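Local coordinates for protein cysteine hydrolase (Vibrio cholerae, PDB 6V98) that serves as a type VI secretion system effector, TseH, and is probably a cysteine hydrolase related to the papain-like peptidases, at residues V56-E61 against V76-V81. Numbering follows the deposited sequence.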
loop_
_atom_site.group_PDB
_atom_site.type_symbol
_atom_site.label_atom_id
_atom_site.label_comp_id
_atom_site.label_asym_id
_atom_site.label_seq_id
_atom_site.Cartn_x
_atom_site.Cartn_y
_atom_site.Cartn_z
ATOM N N VAL A 56 1.079 -3.956 15.486
ATOM C CA VAL A 56 2.155 -3.127 14.953
ATOM C C VAL A 56 1.932 -2.920 13.461
ATOM O O VAL A 56 1.709 -3.882 12.714
ATOM C CB VAL A 56 3.521 -3.778 15.232
ATOM C CG1 VAL A 56 4.626 -3.017 14.523
ATOM C CG2 VAL A 56 3.797 -3.842 16.739
ATOM N N THR A 57 2.014 -1.658 13.022
ATOM C CA THR A 57 1.611 -1.222 11.690
ATOM C C THR A 57 2.774 -0.537 10.975
ATOM O O THR A 57 3.497 0.264 11.572
ATOM C CB THR A 57 0.411 -0.254 11.792
ATOM O OG1 THR A 57 -0.659 -0.903 12.489
ATOM C CG2 THR A 57 -0.101 0.160 10.424
ATOM N N ARG A 58 2.945 -0.851 9.691
ATOM C CA ARG A 58 3.913 -0.202 8.814
ATOM C C ARG A 58 3.214 0.295 7.558
ATOM O O ARG A 58 2.210 -0.265 7.122
ATOM C CB ARG A 58 5.045 -1.160 8.387
ATOM C CG ARG A 58 5.702 -1.890 9.533
ATOM C CD ARG A 58 6.533 -0.924 10.340
ATOM N NE ARG A 58 7.330 -1.614 11.345
ATOM C CZ ARG A 58 7.259 -1.374 12.650
ATOM N NH1 ARG A 58 6.416 -0.457 13.124
ATOM N NH2 ARG A 58 8.033 -2.056 13.486
ATOM N N TYR A 59 3.787 1.325 6.941
ATOM C CA TYR A 59 3.302 1.810 5.656
ATOM C C TYR A 59 4.493 2.043 4.739
ATOM O O TYR A 59 5.471 2.684 5.140
ATOM C CB TYR A 59 2.470 3.096 5.807
ATOM C CG TYR A 59 2.030 3.660 4.476
ATOM C CD1 TYR A 59 2.803 4.615 3.817
ATOM C CD2 TYR A 59 0.867 3.216 3.857
ATOM C CE1 TYR A 59 2.424 5.117 2.578
ATOM C CE2 TYR A 59 0.486 3.701 2.613
ATOM C CZ TYR A 59 1.264 4.647 1.985
ATOM O OH TYR A 59 0.889 5.153 0.766
ATOM N N TYR A 60 4.417 1.495 3.522
ATOM C CA TYR A 60 5.446 1.651 2.506
ATOM C C TYR A 60 4.808 2.043 1.187
ATOM O O TYR A 60 3.655 1.698 0.907
ATOM C CB TYR A 60 6.237 0.347 2.300
ATOM C CG TYR A 60 7.283 0.065 3.348
ATOM C CD1 TYR A 60 6.945 -0.472 4.594
ATOM C CD2 TYR A 60 8.620 0.324 3.084
ATOM C CE1 TYR A 60 7.936 -0.737 5.550
ATOM C CE2 TYR A 60 9.610 0.064 4.016
ATOM C CZ TYR A 60 9.275 -0.462 5.241
ATOM O OH TYR A 60 10.298 -0.697 6.137
ATOM N N GLU A 61 5.577 2.748 0.360
ATOM C CA GLU A 61 5.118 3.067 -0.981
ATOM C C GLU A 61 6.331 3.291 -1.876
ATOM O O GLU A 61 7.448 3.509 -1.402
ATOM C CB GLU A 61 4.212 4.314 -0.983
ATOM C CG GLU A 61 4.919 5.554 -0.477
ATOM C CD GLU A 61 3.956 6.642 -0.046
ATOM O OE1 GLU A 61 2.816 6.646 -0.548
ATOM O OE2 GLU A 61 4.353 7.485 0.785
ATOM N N VAL A 76 11.604 3.728 -2.933
ATOM C CA VAL A 76 10.711 3.254 -1.884
ATOM C C VAL A 76 10.834 4.187 -0.693
ATOM O O VAL A 76 11.933 4.637 -0.350
ATOM C CB VAL A 76 11.073 1.817 -1.474
ATOM C CG1 VAL A 76 10.168 1.327 -0.331
ATOM C CG2 VAL A 76 11.004 0.888 -2.675
ATOM N N ARG A 77 9.717 4.473 -0.039
ATOM C CA ARG A 77 9.808 5.191 1.219
ATOM C C ARG A 77 8.861 4.570 2.227
ATOM O O ARG A 77 7.861 3.927 1.881
ATOM C CB ARG A 77 9.548 6.698 1.032
ATOM C CG ARG A 77 8.141 7.156 1.128
ATOM C CD ARG A 77 8.043 8.710 1.192
ATOM N NE ARG A 77 6.649 9.113 1.060
ATOM C CZ ARG A 77 6.204 10.362 0.996
ATOM N NH1 ARG A 77 7.047 11.392 1.050
ATOM N NH2 ARG A 77 4.900 10.578 0.881
ATOM N N LYS A 78 9.230 4.736 3.485
ATOM C CA LYS A 78 8.467 4.264 4.621
ATOM C C LYS A 78 7.938 5.497 5.330
ATOM O O LYS A 78 8.685 6.457 5.524
ATOM C CB LYS A 78 9.367 3.455 5.547
ATOM C CG LYS A 78 8.739 3.059 6.838
ATOM C CD LYS A 78 9.756 2.320 7.699
ATOM C CE LYS A 78 9.043 1.638 8.847
ATOM N NZ LYS A 78 8.336 2.635 9.701
ATOM N N VAL A 79 6.654 5.493 5.666
ATOM C CA VAL A 79 6.037 6.600 6.393
ATOM C C VAL A 79 5.594 6.065 7.742
ATOM O O VAL A 79 4.823 5.103 7.802
ATOM C CB VAL A 79 4.839 7.196 5.643
ATOM C CG1 VAL A 79 4.259 8.377 6.444
ATOM C CG2 VAL A 79 5.236 7.617 4.238
ATOM N N GLY A 80 6.070 6.687 8.820
ATOM C CA GLY A 80 5.606 6.314 10.145
ATOM C C GLY A 80 4.115 6.546 10.314
ATOM O O GLY A 80 3.613 7.607 9.930
ATOM N N VAL A 81 3.393 5.559 10.853
ATOM C CA VAL A 81 1.965 5.677 11.132
ATOM C C VAL A 81 1.685 5.109 12.518
ATOM O O VAL A 81 2.512 4.417 13.117
ATOM C CB VAL A 81 1.079 4.966 10.085
ATOM C CG1 VAL A 81 1.176 5.665 8.725
ATOM C CG2 VAL A 81 1.453 3.489 9.968
HETATM O O HOH W 1 4.856 2.941 11.353
HETATM O O HOH W 2 5.678 2.659 8.812
#
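Glu61 and Arg77 face each other as a hydrogen-bonded pair in an antiparallel beta hairpin, whose second strand, 75-78, forms one border of the seven-stranded sheet. This end is tightly bonded: Arg77 N meets Glu61 O at 2.8 Å and Glu61 N meets Arg77 O at 3.0 Å. Each CG sits between its backbone N and carbonyl carbon (chi1 61° and 89°), which sends the side chains out alongside each other. Glu61 OE2 lies in the guanidinium plane, 2.8 Å from Arg77 NE, and also accepts from NH2, but the carboxylate is turned 41° from that plane. Ser107 of helix 93-107 bonds OE2 as well, while OE1 receives the Tyr59 hydroxyl and bonds His44, so both buried oxygens are held. Beside them the Tyr59 ring meets Val79, CD1 to CB 3.8 Å. On the other face of the sheet, Lys78 CB makes a CH-pi contact over the rim of the Tyr60 ring face, with Val76 CG1 at the ring edge.

The other end is looser. Val79 N to Tyr59 O is the last direct backbone bond; from Val79 O onward the backbones draw apart and water fills in beside exposed Lys78. One water joins Thr57 O to Val81 N, near the apolar contact of Val81 CG2 with Thr57 CG2; a second accepts from Tyr59 N and Lys78 NZ and donates to Val79 O, 2.8 Å away.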